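Local coordinates for protein tryptophan halogenase superfamily (Brevundimonas sp. BAL3, PDB 6FRL) that is a flavin-dependent halogenase that prefers bromination over chlorination and belongs to the tryptophan halogenase family, at residues 238-243 / 326-331; 257-262 / 312-317; 121-126 / 475-480. One frame throughout, in Å; residues are numbered along the deposited sequence.

Contact 1: residues 238-243 / 326-331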
# COMPACT_ATOMS: atom_id res chain seq x y z
N GLY B 238 -0.94 25.55 -15.44
CA GLY B 238 -1.88 25.05 -16.46
C GLY B 238 -2.85 23.95 -16.04
O GLY B 238 -2.83 23.49 -14.91
N PHE B 239 -3.67 23.52 -16.99
CA PHE B 239 -4.76 22.57 -16.77
C PHE B 239 -4.68 21.36 -17.72
O PHE B 239 -4.66 21.56 -18.94
CB PHE B 239 -6.11 23.28 -16.97
CG PHE B 239 -7.26 22.55 -16.34
CD1 PHE B 239 -7.49 22.65 -14.99
CD2 PHE B 239 -8.11 21.77 -17.10
CE1 PHE B 239 -8.53 21.97 -14.39
CE2 PHE B 239 -9.17 21.07 -16.50
CZ PHE B 239 -9.37 21.17 -15.13
N GLU B 240 -4.65 20.13 -17.18
CA GLU B 240 -4.75 18.92 -18.01
C GLU B 240 -6.21 18.59 -18.21
O GLU B 240 -6.87 18.11 -17.26
CB GLU B 240 -4.06 17.67 -17.41
CG GLU B 240 -2.70 17.85 -16.75
CD GLU B 240 -1.60 18.13 -17.71
OE1 GLU B 240 -1.03 19.23 -17.64
OE2 GLU B 240 -1.30 17.23 -18.52
N ASP B 241 -6.71 18.80 -19.42
CA ASP B 241 -8.12 18.54 -19.73
C ASP B 241 -8.33 17.05 -19.95
O ASP B 241 -7.50 16.40 -20.57
CB ASP B 241 -8.58 19.30 -20.97
CG ASP B 241 -10.05 19.65 -20.89
OD1 ASP B 241 -10.89 18.82 -21.33
OD2 ASP B 241 -10.38 20.74 -20.33
N TRP B 242 -9.44 16.53 -19.41
CA TRP B 242 -9.77 15.11 -19.49
C TRP B 242 -11.13 14.82 -20.18
O TRP B 242 -11.62 13.67 -20.12
CB TRP B 242 -9.73 14.48 -18.07
CG TRP B 242 -8.33 14.23 -17.50
CD1 TRP B 242 -7.15 14.18 -18.18
CD2 TRP B 242 -8.02 13.95 -16.15
NE1 TRP B 242 -6.10 13.90 -17.32
CE2 TRP B 242 -6.61 13.77 -16.06
CE3 TRP B 242 -8.78 13.86 -14.98
CZ2 TRP B 242 -5.96 13.48 -14.87
CZ3 TRP B 242 -8.13 13.58 -13.78
CH2 TRP B 242 -6.73 13.38 -13.74
N GLY B 243 -11.72 15.84 -20.86
CA GLY B 243 -12.98 15.68 -21.62
C GLY B 243 -12.89 14.59 -22.68
O GLY B 243 -13.87 13.95 -22.99
N PRO B 326 -13.82 18.32 -16.68
CA PRO B 326 -13.05 17.27 -16.03
C PRO B 326 -11.56 17.40 -16.27
O PRO B 326 -11.13 17.62 -17.41
CB PRO B 326 -13.52 16.00 -16.72
CG PRO B 326 -14.79 16.33 -17.39
CD PRO B 326 -14.73 17.78 -17.71
N GLY B 327 -10.77 17.24 -15.23
CA GLY B 327 -9.33 17.35 -15.38
C GLY B 327 -8.68 17.81 -14.11
O GLY B 327 -9.34 17.97 -13.09
N ARG B 328 -7.37 18.03 -14.19
CA ARG B 328 -6.61 18.44 -13.03
C ARG B 328 -5.64 19.56 -13.38
O ARG B 328 -5.07 19.61 -14.47
CB ARG B 328 -5.85 17.24 -12.40
CG ARG B 328 -4.62 16.82 -13.17
CD ARG B 328 -3.93 15.62 -12.55
NE ARG B 328 -2.78 15.28 -13.35
CZ ARG B 328 -1.63 15.96 -13.37
NH1 ARG B 328 -1.43 17.03 -12.60
NH2 ARG B 328 -0.65 15.56 -14.18
N ARG B 329 -5.46 20.45 -12.41
CA ARG B 329 -4.39 21.45 -12.38
C ARG B 329 -3.04 20.73 -12.57
O ARG B 329 -2.80 19.70 -11.96
CB ARG B 329 -4.46 22.14 -11.01
CG ARG B 329 -3.52 23.31 -10.77
CD ARG B 329 -3.87 24.47 -11.66
NE ARG B 329 -5.25 24.92 -11.57
CZ ARG B 329 -5.83 25.74 -12.44
NH1 ARG B 329 -5.18 26.20 -13.54
NH2 ARG B 329 -7.09 26.09 -12.23
N SER B 330 -2.16 21.26 -13.42
CA SER B 330 -0.94 20.53 -13.80
C SER B 330 0.01 20.23 -12.64
O SER B 330 0.66 19.19 -12.60
CB SER B 330 -0.19 21.30 -14.91
OG SER B 330 -1.03 21.41 -16.04
N GLN B 331 0.13 21.18 -11.72
CA GLN B 331 0.77 20.95 -10.44
C GLN B 331 -0.15 21.60 -9.40
O GLN B 331 -0.58 22.71 -9.58
CB GLN B 331 2.23 21.45 -10.44
CG GLN B 331 2.52 22.90 -10.16
CD GLN B 331 4.01 23.22 -10.41
OE1 GLN B 331 4.43 23.24 -11.57
NE2 GLN B 331 4.81 23.46 -9.35
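Phe-239, Glu-240 and Asp-241 pair with Arg-329, Arg-328 and Gly-327 as neighbouring antiparallel strands of a small three-stranded sheet, in which 239-241 is an outer strand and 327-329 the middle one. Glu-240 and Arg-328 form the hydrogen-bonded pair: Glu-240 N reaches Arg-328 O at 2.8 Å and Arg-328 N returns to Glu-240 O at 3.1 Å. The pairing runs on past both ends, with Ser-330 N bonded to Gly-238 O and Trp-242 N to Pro-326 O.

On the face of Phe-239 and Arg-329, the phenyl ring folds back over the partner strand because its CG stands anti to the backbone N (chi1 -161°), bringing CZ to 3.6 Å from Gly-327 C. Gly-327 has phi 152°, and a CB would collide with Glu-240 O and with the Phe-239 ring. The guanidinium of Arg-329 lies with one face toward Phe-239 CD1, while its NE is held from outside by Ser-343 O.

On the face of Glu-240 and Arg-328, Glu-240 CG sits above the centre of the Arg-328 guanidinium, and Ser-330 OG gives its hydrogen to the anti lone pair of Glu-240 OE1, 2.7 Å away. Just beyond the strand end, one face of the Trp-242 ring rests on Gly-327, with CE3 3.6 Å from Gly-327 CA. The same indole meets the extended Arg-328 chain, its CZ2 3.8 Å from Arg-328 CD, and the ring and guanidinium planes are 66° apart.

Further out, Arg-394 makes a cation-pi contact with Trp-242, and Met-390 and Ala-387 of helix 376-402 touch Trp-242 and Arg-328. Turning of the Arg-328 guanidinium is limited by NH1, which donates in the group's plane to Ser-330 O at 3.0 Å.

Contact 2: residues 257-262 / 312-317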
# COMPACT_ATOMS: atom_id res chain seq x y z
N GLU B 257 -37.99 19.73 -2.05
CA GLU B 257 -38.62 19.67 -0.72
C GLU B 257 -39.33 18.33 -0.64
O GLU B 257 -40.06 17.99 -1.55
CB GLU B 257 -39.60 20.84 -0.55
CG GLU B 257 -40.25 20.97 0.83
CD GLU B 257 -39.97 22.32 1.48
OE1 GLU B 257 -39.57 22.31 2.66
OE2 GLU B 257 -40.12 23.39 0.82
N ASN B 258 -39.11 17.57 0.43
CA ASN B 258 -39.76 16.25 0.59
C ASN B 258 -41.28 16.40 0.66
O ASN B 258 -41.77 17.36 1.25
CB ASN B 258 -39.27 15.52 1.86
CG ASN B 258 -37.85 14.98 1.75
OD1 ASN B 258 -37.32 14.50 2.72
ND2 ASN B 258 -37.25 15.07 0.57
N ARG B 259 -42.01 15.44 0.07
CA ARG B 259 -43.49 15.37 0.20
C ARG B 259 -43.82 14.66 1.51
O ARG B 259 -43.01 13.85 2.00
CB ARG B 259 -44.15 14.65 -1.01
CG ARG B 259 -43.62 15.11 -2.35
CD ARG B 259 -44.52 14.94 -3.55
NE ARG B 259 -43.76 15.46 -4.68
CZ ARG B 259 -44.13 15.41 -5.95
NH1 ARG B 259 -43.32 15.91 -6.88
NH2 ARG B 259 -45.28 14.85 -6.33
N PRO B 260 -45.00 14.94 2.10
CA PRO B 260 -45.33 14.30 3.38
C PRO B 260 -45.40 12.77 3.28
O PRO B 260 -45.86 12.25 2.26
CB PRO B 260 -46.69 14.92 3.74
CG PRO B 260 -46.73 16.21 2.98
CD PRO B 260 -46.07 15.88 1.69
N GLY B 261 -44.93 12.08 4.32
CA GLY B 261 -44.74 10.62 4.32
C GLY B 261 -43.71 10.07 3.31
O GLY B 261 -43.96 9.03 2.69
N ASP B 262 -42.59 10.78 3.14
CA ASP B 262 -41.48 10.33 2.28
C ASP B 262 -40.23 10.09 3.13
O ASP B 262 -39.54 11.04 3.48
CB ASP B 262 -41.16 11.34 1.18
CG ASP B 262 -41.97 11.12 -0.09
OD1 ASP B 262 -42.61 10.06 -0.24
OD2 ASP B 262 -41.96 12.03 -0.95
N LEU B 312 -36.85 13.97 -6.41
CA LEU B 312 -37.26 13.38 -5.13
C LEU B 312 -38.24 14.25 -4.34
O LEU B 312 -38.41 14.02 -3.18
CB LEU B 312 -36.01 13.07 -4.27
CG LEU B 312 -35.15 11.87 -4.69
CD1 LEU B 312 -33.78 11.97 -4.07
CD2 LEU B 312 -35.84 10.55 -4.30
N GLY B 313 -38.89 15.21 -4.99
CA GLY B 313 -39.80 16.16 -4.34
C GLY B 313 -40.12 17.43 -5.13
O GLY B 313 -39.82 17.53 -6.31
N ASP B 314 -40.72 18.41 -4.45
CA ASP B 314 -41.18 19.67 -5.06
C ASP B 314 -39.96 20.59 -5.19
O ASP B 314 -39.30 20.89 -4.20
CB ASP B 314 -42.23 20.37 -4.19
CG ASP B 314 -43.52 19.55 -4.01
OD1 ASP B 314 -44.19 19.27 -5.03
OD2 ASP B 314 -43.87 19.18 -2.86
N PRO B 315 -39.64 21.05 -6.41
CA PRO B 315 -38.44 21.87 -6.57
C PRO B 315 -38.50 23.18 -5.79
O PRO B 315 -39.52 23.84 -5.85
CB PRO B 315 -38.40 22.15 -8.07
CG PRO B 315 -39.79 21.94 -8.53
CD PRO B 315 -40.34 20.85 -7.69
N LEU B 316 -37.45 23.53 -5.06
CA LEU B 316 -37.36 24.79 -4.29
C LEU B 316 -37.02 26.01 -5.15
O LEU B 316 -37.30 27.12 -4.72
CB LEU B 316 -36.30 24.72 -3.20
CG LEU B 316 -36.53 23.84 -1.98
CD1 LEU B 316 -35.28 23.83 -1.10
CD2 LEU B 316 -37.73 24.33 -1.19
N THR B 317 -36.37 25.81 -6.29
CA THR B 317 -36.14 26.89 -7.27
C THR B 317 -36.14 26.29 -8.66
O THR B 317 -36.51 25.14 -8.84
CB THR B 317 -34.78 27.62 -7.06
OG1 THR B 317 -34.55 28.56 -8.13
CG2 THR B 317 -33.55 26.65 -7.00
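Glu-257 and Asp-314 make an antiparallel hydrogen-bonded pair where strand 250-257 meets 314-323, an outermost strand of the mixed seven-stranded sheet. Beyond Glu-257 the chain runs toward the loop leading to strand 268-273, and the contact lies at the protein surface.

The backbone supplies the two hydrogen bonds. Glu-257 N donates to Asp-314 O at 2.8 Å, and Asp-314 N donates back to Glu-257 O at 3.0 Å, this second bond lying in the carbonyl plane on a lone pair. Glu-257 O also receives a CA-H...O contact, from Gly-313 CA at 3.3 Å. That closeness depends on the missing side chain: with phi at 162°, a CB on Gly-313 would run into the same carbonyl oxygen. The pairing with 314-323 continues through a backbone bond of Leu-316 with Gln-255, while Asn-258 bonds instead to His-285, just before strand 286-293, the other neighbour of 250-257.

Charge adds a looser link. The extended chain of Arg-259 brings its guanidinium across Asp-314, with the two flat groups nearly parallel at 5°. Asp-314 OD1 lies over a guanidinium face, 3.9 Å from Arg-259 NE, and no N-H points at it; this long salt bridge is therefore one of charge alone, and at an exposed site it is likely to be weak. Gly-313 O approaches the edge of the same group, without a hydrogen bond.

Leu-316 adds a slight side-chain contact, crossing Glu-257 at about a right angle. Its CD2 methyl lies against the aliphatic CB of Glu-257. Glu-257 has CG anti to its own N (chi1 -175°) and bends at chi2; its carboxylate then meets the same methyl, with OE2 3.3 Å from Leu-316 CD2.

Contact 3: residues 121-126 / 475-480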
# COMPACT_ATOMS: atom_id res chain seq x y z
N LEU B 121 -17.80 -17.43 -7.60
CA LEU B 121 -17.80 -17.75 -9.03
C LEU B 121 -17.90 -19.25 -9.33
O LEU B 121 -18.65 -19.63 -10.23
CB LEU B 121 -16.58 -17.15 -9.74
CG LEU B 121 -16.70 -15.64 -9.92
CD1 LEU B 121 -15.35 -14.97 -10.09
CD2 LEU B 121 -17.64 -15.34 -11.08
N LYS B 122 -17.17 -20.08 -8.60
CA LYS B 122 -17.29 -21.54 -8.73
C LYS B 122 -18.75 -21.98 -8.60
O LYS B 122 -19.28 -22.70 -9.45
CB LYS B 122 -16.45 -22.29 -7.68
CG LYS B 122 -16.77 -23.79 -7.65
CD LYS B 122 -15.78 -24.54 -6.74
CE LYS B 122 -15.99 -26.03 -6.78
NZ LYS B 122 -15.91 -26.49 -8.20
N GLN B 123 -19.40 -21.53 -7.53
CA GLN B 123 -20.80 -21.89 -7.28
C GLN B 123 -21.72 -21.33 -8.35
O GLN B 123 -22.66 -21.97 -8.78
CB GLN B 123 -21.24 -21.46 -5.87
CG GLN B 123 -22.48 -22.17 -5.33
CD GLN B 123 -22.29 -23.68 -5.11
OE1 GLN B 123 -21.19 -24.18 -4.84
NE2 GLN B 123 -23.37 -24.42 -5.28
N ARG B 124 -21.43 -20.12 -8.79
CA ARG B 124 -22.19 -19.52 -9.87
C ARG B 124 -22.07 -20.35 -11.15
O ARG B 124 -23.03 -20.43 -11.91
CB ARG B 124 -21.73 -18.08 -10.13
CG ARG B 124 -22.49 -17.40 -11.23
CD ARG B 124 -21.97 -16.00 -11.47
NE ARG B 124 -22.79 -15.31 -12.47
CZ ARG B 124 -22.50 -15.21 -13.77
NH1 ARG B 124 -21.34 -15.66 -14.28
NH2 ARG B 124 -23.35 -14.57 -14.56
N ARG B 125 -20.90 -20.95 -11.37
CA ARG B 125 -20.64 -21.80 -12.52
C ARG B 125 -21.55 -23.04 -12.45
O ARG B 125 -22.15 -23.44 -13.45
CB ARG B 125 -19.15 -22.19 -12.56
CG ARG B 125 -18.62 -22.80 -13.83
CD ARG B 125 -17.27 -23.48 -13.60
NE ARG B 125 -16.17 -22.51 -13.60
CZ ARG B 125 -15.61 -21.96 -14.69
NH1 ARG B 125 -16.05 -22.25 -15.92
NH2 ARG B 125 -14.61 -21.10 -14.55
N ALA B 126 -21.68 -23.61 -11.25
CA ALA B 126 -22.51 -24.80 -11.03
C ALA B 126 -24.02 -24.57 -10.89
O ALA B 126 -24.71 -25.51 -10.50
CB ALA B 126 -22.00 -25.57 -9.81
N TYR B 475 -20.70 -29.16 -0.15
CA TYR B 475 -20.19 -28.45 1.05
C TYR B 475 -20.15 -26.92 0.88
O TYR B 475 -20.49 -26.18 1.78
CB TYR B 475 -18.81 -28.94 1.45
CG TYR B 475 -18.28 -28.20 2.64
CD1 TYR B 475 -17.71 -26.93 2.51
CD2 TYR B 475 -18.34 -28.75 3.92
CE1 TYR B 475 -17.22 -26.24 3.62
CE2 TYR B 475 -17.85 -28.07 5.03
CZ TYR B 475 -17.30 -26.81 4.87
OH TYR B 475 -16.83 -26.14 5.97
N LEU B 476 -19.68 -26.48 -0.28
CA LEU B 476 -19.61 -25.07 -0.63
C LEU B 476 -21.00 -24.45 -0.60
O LEU B 476 -21.21 -23.44 0.09
CB LEU B 476 -18.97 -24.91 -2.02
CG LEU B 476 -18.87 -23.56 -2.74
CD1 LEU B 476 -18.07 -22.55 -1.94
CD2 LEU B 476 -18.32 -23.78 -4.16
N ALA B 477 -21.94 -25.10 -1.30
CA ALA B 477 -23.33 -24.61 -1.45
C ALA B 477 -24.01 -24.28 -0.12
O ALA B 477 -24.80 -23.32 -0.06
CB ALA B 477 -24.17 -25.62 -2.21
N ARG B 478 -23.69 -25.06 0.92
CA ARG B 478 -24.28 -24.89 2.25
C ARG B 478 -23.55 -23.87 3.11
O ARG B 478 -24.19 -23.19 3.88
CB ARG B 478 -24.43 -26.25 2.98
CG ARG B 478 -25.62 -27.06 2.44
CD ARG B 478 -26.07 -28.19 3.35
NE ARG B 478 -25.04 -29.24 3.52
CZ ARG B 478 -24.81 -30.26 2.68
NH1 ARG B 478 -25.49 -30.40 1.54
NH2 ARG B 478 -23.84 -31.14 2.96
N SER B 479 -22.23 -23.76 2.99
CA SER B 479 -21.48 -22.65 3.63
C SER B 479 -21.97 -21.28 3.13
O SER B 479 -22.14 -20.34 3.90
CB SER B 479 -19.96 -22.75 3.41
OG SER B 479 -19.61 -23.95 2.78
N LEU B 480 -22.21 -21.18 1.83
CA LEU B 480 -22.72 -19.96 1.23
C LEU B 480 -24.18 -19.65 1.63
O LEU B 480 -24.51 -18.50 1.82
CB LEU B 480 -22.56 -20.00 -0.30
CG LEU B 480 -21.28 -19.29 -0.79
CD1 LEU B 480 -19.98 -19.84 -0.19
CD2 LEU B 480 -21.15 -19.33 -2.29
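Gln-123 leans its carboxamide against Leu-476 and Ala-477, lying along the surface of the other helix. Its CG is anti to the backbone N (chi1 -160°) and the chain then bends at chi2 (64°), which carries the amide against the second helix: NE2 comes to 3.4 Å from Ala-477 CB, whereas the modelled 3.0 Å from OE1 to Leu-476 CD2 is short enough to be doubtful in detail. No hydrogen bond crosses between the segments. Gln-123 and Leu-476 lie alongside one another, their chains running in opposite senses. The motif is a steep helix-helix crossing, 116-125 over 473-492, with local axes 10.4 Å apart and a crossing angle of -115°. Lys-122 runs straight as far as CE, and its CD packs at 3.7 Å from Leu-476 CD2; only its end turns, taking NZ to a salt bridge with Asp-469. An alanine in place of Gln-123 would strip away the carboxamide and would probably open a gap between Leu-476 and Ala-477 on one side and helix 116-125 on the other. The CB of Gln-123 is also approached by Leu-480, whose CD2 stands 4.2 Å from it.

Contacts 1 and 2 are both antiparallel strand pairings, but in different sheets: contact 1 belongs to the three-stranded sheet, contact 2 to the seven-stranded one. Strands 314-323 and 327-329 are successive in the chain, yet the contact centres lie about 37 Å apart. Contact 3 joins two helices instead and stands farthest from the chain centre, about 34 Å, though most of its touching residues are buried. The chemistry differs accordingly. Partly buried contact 1 combines backbone bonds with aromatic and arginine packing; contact 2, at the surface, adds little beyond its two backbone bonds except a long charge pair; contact 3 has side-chain packing alone.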